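Local coordinates for protein MstE (Scytonema sp. PCC 10023, PDB 6SBF) that probably cyclises isoprenoid substrates into merosterol-type scaffolds as a monodomain class II terpene cyclase built on an alpha6-alpha6 barrel, at residues Glu297-Arg300 / Ser304-Ser307; Asn22-Ser27 / Asn358-Ala363; Arg192-Leu197 / Gly229-Asp234. The protein carries 1 engineered substitution. All blocks are in the same frame, centred on the assembly; numbering follows the deposited sequence. Where two conformers were deposited one is given.

Interaction 1 (Glu297-Arg300 / Ser304-Ser307); sequences EQQR and SWVS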
loop_
_atom_site.group_PDB
_atom_site.type_symbol
_atom_site.label_atom_id
_atom_site.label_comp_id
_atom_site.label_asym_id
_atom_site.label_seq_id
_atom_site.Cartn_x
_atom_site.Cartn_y
_atom_site.Cartn_z
ATOM N N GLU A 297 13.826 -8.626 -14.373
ATOM C CA GLU A 297 13.733 -9.984 -14.982
ATOM C C GLU A 297 12.332 -10.580 -14.852
ATOM O O GLU A 297 11.946 -11.322 -15.777
ATOM C CB GLU A 297 14.814 -10.936 -14.414
ATOM C CG GLU A 297 14.790 -12.354 -15.008
ATOM C CD GLU A 297 16.097 -13.106 -14.817
ATOM O OE1 GLU A 297 16.283 -14.136 -15.510
ATOM O OE2 GLU A 297 16.918 -12.664 -13.966
ATOM N N GLN A 298 11.608 -10.235 -13.792
ATOM C CA GLN A 298 10.276 -10.815 -13.484
ATOM C C GLN A 298 9.168 -10.183 -14.295
ATOM O O GLN A 298 8.076 -10.707 -14.291
ATOM C CB GLN A 298 9.970 -10.745 -11.991
ATOM C CG GLN A 298 10.943 -11.555 -11.133
ATOM C CD GLN A 298 10.888 -13.037 -11.453
ATOM O OE1 GLN A 298 9.837 -13.608 -11.464
ATOM N NE2 GLN A 298 12.020 -13.650 -11.747
ATOM N N GLN A 299 9.406 -9.022 -14.916
ATOM C CA GLN A 299 8.287 -8.336 -15.606
ATOM C C GLN A 299 7.754 -9.244 -16.716
ATOM O O GLN A 299 8.538 -9.861 -17.443
ATOM C CB GLN A 299 8.801 -7.018 -16.171
ATOM C CG GLN A 299 7.666 -6.104 -16.645
ATOM C CD GLN A 299 8.184 -4.717 -17.023
ATOM O OE1 GLN A 299 9.392 -4.552 -17.238
ATOM N NE2 GLN A 299 7.276 -3.743 -17.029
ATOM N N ARG A 300 6.432 -9.260 -16.860
ATOM C CA ARG A 300 5.750 -10.000 -17.938
ATOM C C ARG A 300 5.783 -9.201 -19.242
ATOM O O ARG A 300 5.974 -7.987 -19.285
ATOM C CB ARG A 300 4.317 -10.325 -17.508
ATOM C CG ARG A 300 4.328 -11.230 -16.274
ATOM C CD ARG A 300 3.083 -11.985 -15.958
ATOM N NE ARG A 300 2.154 -10.989 -15.492
ATOM C CZ ARG A 300 1.065 -11.260 -14.781
ATOM N NH1 ARG A 300 0.775 -12.527 -14.475
ATOM N NH2 ARG A 300 0.262 -10.271 -14.458
ATOM N N SER A 304 3.147 -5.919 -16.998
ATOM C CA SER A 304 2.699 -6.170 -15.620
ATOM C C SER A 304 3.708 -7.054 -14.874
ATOM O O SER A 304 4.600 -7.646 -15.482
ATOM C CB SER A 304 1.354 -6.818 -15.622
ATOM O OG SER A 304 1.415 -8.162 -16.117
ATOM N N TRP A 305 3.528 -7.097 -13.575
ATOM C CA TRP A 305 4.190 -8.126 -12.755
ATOM C C TRP A 305 3.087 -9.064 -12.227
ATOM O O TRP A 305 1.950 -8.645 -12.049
ATOM C CB TRP A 305 4.983 -7.528 -11.589
ATOM C CG TRP A 305 6.303 -6.977 -11.983
ATOM C CD1 TRP A 305 7.488 -7.605 -11.946
ATOM C CD2 TRP A 305 6.561 -5.676 -12.566
ATOM N NE1 TRP A 305 8.465 -6.866 -12.502
ATOM C CE2 TRP A 305 7.934 -5.650 -12.849
ATOM C CE3 TRP A 305 5.810 -4.540 -12.836
ATOM C CZ2 TRP A 305 8.572 -4.524 -13.413
ATOM C CZ3 TRP A 305 6.420 -3.411 -13.361
ATOM C CH2 TRP A 305 7.784 -3.416 -13.632
ATOM N N VAL A 306 3.468 -10.314 -11.932
ATOM C CA VAL A 306 2.636 -11.369 -11.283
ATOM C C VAL A 306 1.980 -10.789 -10.031
ATOM O O VAL A 306 2.685 -10.293 -9.161
ATOM C CB VAL A 306 3.479 -12.645 -11.041
ATOM C CG1 VAL A 306 2.747 -13.683 -10.243
ATOM C CG2 VAL A 306 3.960 -13.255 -12.349
ATOM N N SER A 307 0.669 -10.952 -9.886
ATOM C CA SER A 307 -0.085 -10.584 -8.682
ATOM C C SER A 307 0.523 -11.218 -7.448
ATOM O O SER A 307 0.725 -12.463 -7.422
ATOM C CB SER A 307 -1.464 -10.988 -8.799
ATOM O OG SER A 307 -2.033 -10.393 -9.951
HETATM O O HOH W 1 6.283 -10.928 -12.175
HETATM O O HOH W 2 -0.753 -12.649 -11.872
#
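Arg300 N donates to Ser304 O at 2.8 Å, almost in line with the C=O bond (173° at the oxygen), and so closes the short turn that follows helix 282-298. Gln299 lies along one face of the Trp305 ring system. Gln299 CA sits over the Trp305 five-membered ring, 3.8 Å from the centroid, in a CH-pi contact, while its chain, with CG anti to the backbone N (chi1 -168°), runs out across the indole. The amide ends nearly parallel to the ring, the planes 10° apart, with Gln299 NE2 3.5 Å from Trp305 CH2. Polar bonds fix this amide in rotation: NE2 to Gly303 O and OE1 to Ser27 OG. The indole NE1 itself bonds to Leu295 O. Arg300 reaches Ser304 side-on, NE at 3.0 Å and NH2 at 2.9 Å converging on OG near the guanidinium plane; OG also meets Asn302 OD1, while NH2 also bonds Ser349 OG. One face of the guanidinium lies over Val306 CA. Two waters add bridges, one joining Gln298 O to Val306 N, the other Arg300 NH1 to Ser307 N. With an alanine at Arg300, Ser304 OG would probably be left without its two guanidinium donors, Ser349 OG without one of its partners, and Val306 without its flat cover. Gln299, Gly303 and Trp305 follow the QxxxGxW spacing of the QW motif, whose glutamine-on-tryptophan stack is a hallmark of the squalene-hopene cyclase family.

Interaction 2 (Asn22-Ser27 / Asn358-Ala363); sequences NQLSNS and NSLVKA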
loop_
_atom_site.group_PDB
_atom_site.type_symbol
_atom_site.label_atom_id
_atom_site.label_comp_id
_atom_site.label_asym_id
_atom_site.label_seq_id
_atom_site.Cartn_x
_atom_site.Cartn_y
_atom_site.Cartn_z
ATOM N N ASN A 22 18.572 2.388 -19.025
ATOM C CA ASN A 22 17.688 2.288 -20.200
ATOM C C ASN A 22 16.643 1.175 -20.000
ATOM O O ASN A 22 15.465 1.356 -20.366
ATOM C CB ASN A 22 18.572 2.012 -21.412
ATOM C CG ASN A 22 17.987 2.450 -22.723
ATOM O OD1 ASN A 22 16.797 2.300 -23.018
ATOM N ND2 ASN A 22 18.881 2.945 -23.523
ATOM N N GLN A 23 17.081 0.028 -19.451
ATOM C CA GLN A 23 16.068 -1.039 -19.204
ATOM C C GLN A 23 15.087 -0.590 -18.127
ATOM O O GLN A 23 13.885 -0.914 -18.225
ATOM C CB GLN A 23 16.719 -2.375 -18.900
ATOM C CG GLN A 23 15.680 -3.446 -18.733
ATOM C CD GLN A 23 14.859 -3.693 -19.942
ATOM O OE1 GLN A 23 15.314 -3.414 -21.058
ATOM N NE2 GLN A 23 13.633 -4.169 -19.698
ATOM N N LEU A 24 15.552 0.129 -17.086
ATOM C CA LEU A 24 14.600 0.687 -16.124
ATOM C C LEU A 24 13.584 1.555 -16.856
ATOM O O LEU A 24 12.393 1.489 -16.565
ATOM C CB LEU A 24 15.335 1.487 -15.058
ATOM C CG LEU A 24 15.802 0.655 -13.905
ATOM C CD1 LEU A 24 16.915 1.357 -13.175
ATOM C CD2 LEU A 24 14.637 0.327 -12.974
ATOM N N SER A 25 14.047 2.438 -17.742
ATOM C CA SER A 25 13.101 3.306 -18.504
ATOM C C SER A 25 12.098 2.419 -19.249
ATOM O O SER A 25 10.899 2.684 -19.198
ATOM C CB SER A 25 13.822 4.229 -19.459
ATOM O OG SER A 25 14.696 5.077 -18.726
ATOM N N ASN A 26 12.601 1.443 -19.983
ATOM C CA ASN A 26 11.739 0.593 -20.843
ATOM C C ASN A 26 10.712 -0.163 -19.983
ATOM O O ASN A 26 9.525 -0.273 -20.366
ATOM C CB ASN A 26 12.578 -0.304 -21.735
ATOM C CG ASN A 26 13.320 0.484 -22.820
ATOM O OD1 ASN A 26 13.030 1.678 -23.002
ATOM N ND2 ASN A 26 14.327 -0.137 -23.420
ATOM N N SER A 27 11.180 -0.685 -18.862
ATOM C CA SER A 27 10.339 -1.454 -17.914
ATOM C C SER A 27 9.268 -0.569 -17.335
ATOM O O SER A 27 8.056 -0.898 -17.355
ATOM C CB SER A 27 11.215 -1.986 -16.786
ATOM O OG SER A 27 10.424 -2.498 -15.707
ATOM N N ASN A 358 6.338 2.078 -9.050
ATOM C CA ASN A 358 6.699 3.159 -8.126
ATOM C C ASN A 358 8.086 2.923 -7.513
ATOM O O ASN A 358 8.935 3.829 -7.434
ATOM C CB ASN A 358 5.616 3.325 -7.103
ATOM C CG ASN A 358 6.008 4.231 -5.977
ATOM O OD1 ASN A 358 6.714 3.811 -5.076
ATOM N ND2 ASN A 358 5.504 5.456 -6.000
ATOM N N SER A 359 8.329 1.692 -7.056
ATOM C CA SER A 359 9.615 1.392 -6.375
ATOM C C SER A 359 10.757 1.593 -7.376
ATOM O O SER A 359 11.828 2.038 -6.974
ATOM C CB SER A 359 9.589 0.003 -5.750
ATOM O OG SER A 359 9.667 -1.071 -6.717
ATOM N N LEU A 360 10.569 1.208 -8.642
ATOM C CA LEU A 360 11.644 1.294 -9.652
ATOM C C LEU A 360 11.925 2.780 -10.004
ATOM O O LEU A 360 13.079 3.151 -10.157
ATOM C CB LEU A 360 11.265 0.513 -10.898
ATOM C CG LEU A 360 11.185 -0.999 -10.749
ATOM C CD1 LEU A 360 10.736 -1.625 -12.063
ATOM C CD2 LEU A 360 12.519 -1.568 -10.311
ATOM N N VAL A 361 10.868 3.569 -10.118
ATOM C CA VAL A 361 11.035 5.023 -10.341
ATOM C C VAL A 361 11.832 5.647 -9.190
ATOM O O VAL A 361 12.790 6.418 -9.427
ATOM C CB VAL A 361 9.680 5.701 -10.558
ATOM C CG1 VAL A 361 9.844 7.209 -10.649
ATOM C CG2 VAL A 361 8.998 5.231 -11.819
ATOM N N LYS A 362 11.476 5.324 -7.962
ATOM C CA LYS A 362 12.146 5.926 -6.798
ATOM C C LYS A 362 13.577 5.413 -6.702
ATOM O O LYS A 362 14.434 6.173 -6.246
ATOM C CB LYS A 362 11.315 5.653 -5.556
ATOM C CG LYS A 362 9.941 6.304 -5.490
ATOM C CD LYS A 362 9.085 5.996 -4.275
ATOM C CE LYS A 362 9.771 6.192 -2.969
ATOM N NZ LYS A 362 9.862 7.644 -2.715
ATOM N N ALA A 363 13.855 4.153 -7.066
ATOM C CA ALA A 363 15.190 3.594 -6.859
ATOM C C ALA A 363 16.170 3.976 -7.945
ATOM O O ALA A 363 17.393 3.896 -7.692
ATOM C CB ALA A 363 15.072 2.129 -6.733
#
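Leu24 and Leu360 bring two helices from far ends of the chain together through their methyl groups, with their CA atoms 7.1 Å apart. The contact is small, 134 Å² in all, yet each of the three side chains that make it is buried, and it illustrates how a single leucine can serve two neighbours at once. Leu360 is the side chain to follow. Leu360 CB already touches the partner helix, 4.0 Å from Leu24 CD2. Beyond it, CG stands anti to the carbonyl carbon (chi1 -68°), and there the chain forks to separate targets. The CD2 branch turns to the leucine, Leu360 CD2 meeting Leu24 CD2 at 3.9 Å, so that this one methyl of Leu24 rests against both the root and a tip of Leu360. The CD1 branch goes to the serine one turn further along helix 18-37, Leu360 CD1 ending 3.8 Å from Ser27 OG. That hydroxyl is swung out by its own torsion, OG anti to the backbone N (chi1 168°), and its hydrogen bond is with Gln299 OE1, on another side. A buried polar atom is thus satisfied on one side while a methyl group lies against it on another. The pairing is otherwise wholly apolar, and dispersion and the exclusion of water are what hold it. Trp305 touches both Ser27 and Leu360, covering this part of the seam from the loop after helix 282-298. That helix supplies Ile292, which packs against Leu24 and Ala363, and Leu296, which packs against Ser27, while Ser359 turns to helix 265-275. Helices 18-37 and 350-363 thus meet with helices 282-298 and 265-275 packed against them, within the alpha6-alpha6 barrel.

Interaction 3 (Arg192-Leu197 / Gly229-Asp234); sequences RLHDYL and GGQAAD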
loop_
_atom_site.group_PDB
_atom_site.type_symbol
_atom_site.label_atom_id
_atom_site.label_comp_id
_atom_site.label_asym_id
_atom_site.label_seq_id
_atom_site.Cartn_x
_atom_site.Cartn_y
_atom_site.Cartn_z
ATOM N N ARG A 192 0.641 13.480 14.955
ATOM C CA ARG A 192 -0.358 12.886 15.858
ATOM C C ARG A 192 -0.138 11.362 15.917
ATOM O O ARG A 192 -0.352 10.790 17.001
ATOM C CB ARG A 192 -1.781 13.177 15.368
ATOM C CG ARG A 192 -2.896 12.624 16.252
ATOM C CD ARG A 192 -2.963 13.007 17.732
ATOM N NE ARG A 192 -3.089 14.443 18.008
ATOM C CZ ARG A 192 -4.220 15.086 18.364
ATOM N NH1 ARG A 192 -4.210 16.396 18.567
ATOM N NH2 ARG A 192 -5.356 14.419 18.500
ATOM N N LEU A 193 0.281 10.704 14.835
ATOM C CA LEU A 193 0.464 9.230 14.796
ATOM C C LEU A 193 1.879 8.798 15.225
ATOM O O LEU A 193 2.137 7.618 15.367
ATOM C CB LEU A 193 0.143 8.750 13.398
ATOM C CG LEU A 193 -1.326 8.889 13.033
ATOM C CD1 LEU A 193 -1.494 8.631 11.552
ATOM C CD2 LEU A 193 -2.182 7.887 13.786
ATOM N N HIS A 194 2.808 9.736 15.413
ATOM C CA HIS A 194 4.231 9.425 15.630
ATOM C C HIS A 194 4.450 8.427 16.805
ATOM O O HIS A 194 5.209 7.479 16.651
ATOM C CB HIS A 194 4.992 10.749 15.846
ATOM C CG HIS A 194 6.386 10.544 16.324
ATOM N ND1 HIS A 194 6.672 10.368 17.665
ATOM C CD2 HIS A 194 7.557 10.408 15.634
ATOM C CE1 HIS A 194 7.977 10.195 17.799
ATOM N NE2 HIS A 194 8.550 10.187 16.550
ATOM N N ASP A 195 3.923 8.731 17.965
ATOM C CA ASP A 195 4.240 7.939 19.166
ATOM C C ASP A 195 3.720 6.523 18.951
ATOM O O ASP A 195 4.402 5.561 19.344
ATOM C CB ASP A 195 3.725 8.617 20.415
ATOM C CG ASP A 195 4.470 9.882 20.812
ATOM O OD1 ASP A 195 5.419 10.286 20.112
ATOM O OD2 ASP A 195 4.083 10.433 21.832
ATOM N N TYR A 196 2.514 6.372 18.412
ATOM C CA TYR A 196 1.935 5.033 18.132
ATOM C C TYR A 196 2.861 4.280 17.185
ATOM O O TYR A 196 3.188 3.083 17.410
ATOM C CB TYR A 196 0.542 5.182 17.527
ATOM C CG TYR A 196 -0.022 3.884 17.038
ATOM C CD1 TYR A 196 -0.701 3.021 17.881
ATOM C CD2 TYR A 196 0.168 3.508 15.725
ATOM C CE1 TYR A 196 -1.198 1.814 17.418
ATOM C CE2 TYR A 196 -0.330 2.302 15.274
ATOM C CZ TYR A 196 -0.985 1.428 16.125
ATOM O OH TYR A 196 -1.459 0.236 15.632
ATOM N N LEU A 197 3.325 4.930 16.133
ATOM C CA LEU A 197 4.251 4.259 15.199
ATOM C C LEU A 197 5.556 3.896 15.930
ATOM O O LEU A 197 6.089 2.775 15.712
ATOM C CB LEU A 197 4.507 5.104 13.983
ATOM C CG LEU A 197 3.254 5.304 13.099
ATOM C CD1 LEU A 197 3.536 6.238 11.972
ATOM C CD2 LEU A 197 2.755 3.983 12.532
ATOM N N GLY A 229 9.259 13.151 8.824
ATOM C CA GLY A 229 9.093 14.075 9.955
ATOM C C GLY A 229 10.406 14.734 10.367
ATOM O O GLY A 229 10.343 15.771 11.051
ATOM N N GLY A 230 11.549 14.173 9.979
ATOM C CA GLY A 230 12.849 14.864 10.126
ATOM C C GLY A 230 13.386 14.846 11.547
ATOM O O GLY A 230 14.423 15.504 11.801
ATOM N N GLN A 231 12.772 14.128 12.482
ATOM C CA GLN A 231 13.255 14.205 13.892
ATOM C C GLN A 231 14.450 13.266 14.039
ATOM O O GLN A 231 14.339 12.061 13.685
ATOM C CB GLN A 231 12.145 13.836 14.883
ATOM C CG GLN A 231 10.908 14.706 14.803
ATOM C CD GLN A 231 9.763 14.306 15.717
ATOM O OE1 GLN A 231 9.795 13.343 16.499
ATOM N NE2 GLN A 231 8.659 14.997 15.538
ATOM N N ALA A 232 15.568 13.779 14.516
ATOM C CA ALA A 232 16.756 12.904 14.721
ATOM C C ALA A 232 16.477 11.742 15.671
ATOM O O ALA A 232 17.132 10.674 15.530
ATOM C CB ALA A 232 17.911 13.742 15.199
ATOM N N ALA A 233 15.577 11.945 16.622
ATOM C CA ALA A 233 15.234 10.891 17.599
ATOM C C ALA A 233 14.724 9.646 16.874
ATOM O O ALA A 233 14.749 8.573 17.477
ATOM C CB ALA A 233 14.216 11.382 18.603
ATOM N N ASP A 234 14.204 9.776 15.670
ATOM C CA ASP A 234 13.601 8.663 14.916
ATOM C C ASP A 234 14.612 7.950 14.030
ATOM O O ASP A 234 14.324 6.871 13.528
ATOM C CB ASP A 234 12.410 9.158 14.109
ATOM C CG ASP A 234 11.316 9.722 15.001
ATOM O OD1 ASP A 234 11.110 9.210 16.127
ATOM O OD2 ASP A 234 10.607 10.618 14.563
#
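His194 and Asp234 meet through hydrogen bonds at the ring's edge. His194 NE2 donates to Asp234 OD1 at 2.8 Å, a fairly straight bond (160°) that uses the syn lone pair of the oxygen and lies close to the ring plane; Asp234 OD2, at 2.9 Å, takes only a weak, bent second share of the same N-H. The carboxylate is turned 39° from the imidazole plane. With CG anti to the backbone N (chi1 169°), the ring reaches out from its helix toward the turn, and its other nitrogen is also engaged: His194 ND1 donates to Asp195 OD1 at 2.8 Å through the anti lone pair, almost exactly in plane. Donors at both nitrogens, each facing a carboxylate, would probably favour a doubly protonated ring. A backbone bond from Asp234 N to Gln231 O (3.0 Å) closes the turn carrying both side chains. The His194-Asp234 bond joins helix 187-200 to the turn between helices 215-229 and 235-248, two parts of the helical barrel; the His194-Asp195 bond stays within its helix. Charge adds a further link, since Asp234 OD1 also forms a salt bridge with Arg198, one helical turn beyond His194. The remaining contacts are van der Waals. Gln231 OE1 lies over one face of the imidazole, 3.4 Å from His194 NE2, but at too poor an angle to bond. Leu226 of helix 215-229 packs against both His194 and Asp234.

Overall arrangement
From the N terminus, helix 18-37 opens interaction 2, which closes only when the chain returns as helix 350-363, so that nearly the whole fold lies between its two halves. Interactions 1 and 3 both fall within this long excursion and follow one another without crossing. Interaction 3 comes first, joining helix 187-200 to the turn before helix 235-248; interaction 1 then closes a tight loop after helix 282-298. Interactions 1 and 2 touch, through Gln299, Trp305, Ser27 and Leu360, and so link the QW motif to both terminal helices. Interaction 3 stands apart, its centre about 35 Å from that of interaction 1, on the opposite side of the chain's centre.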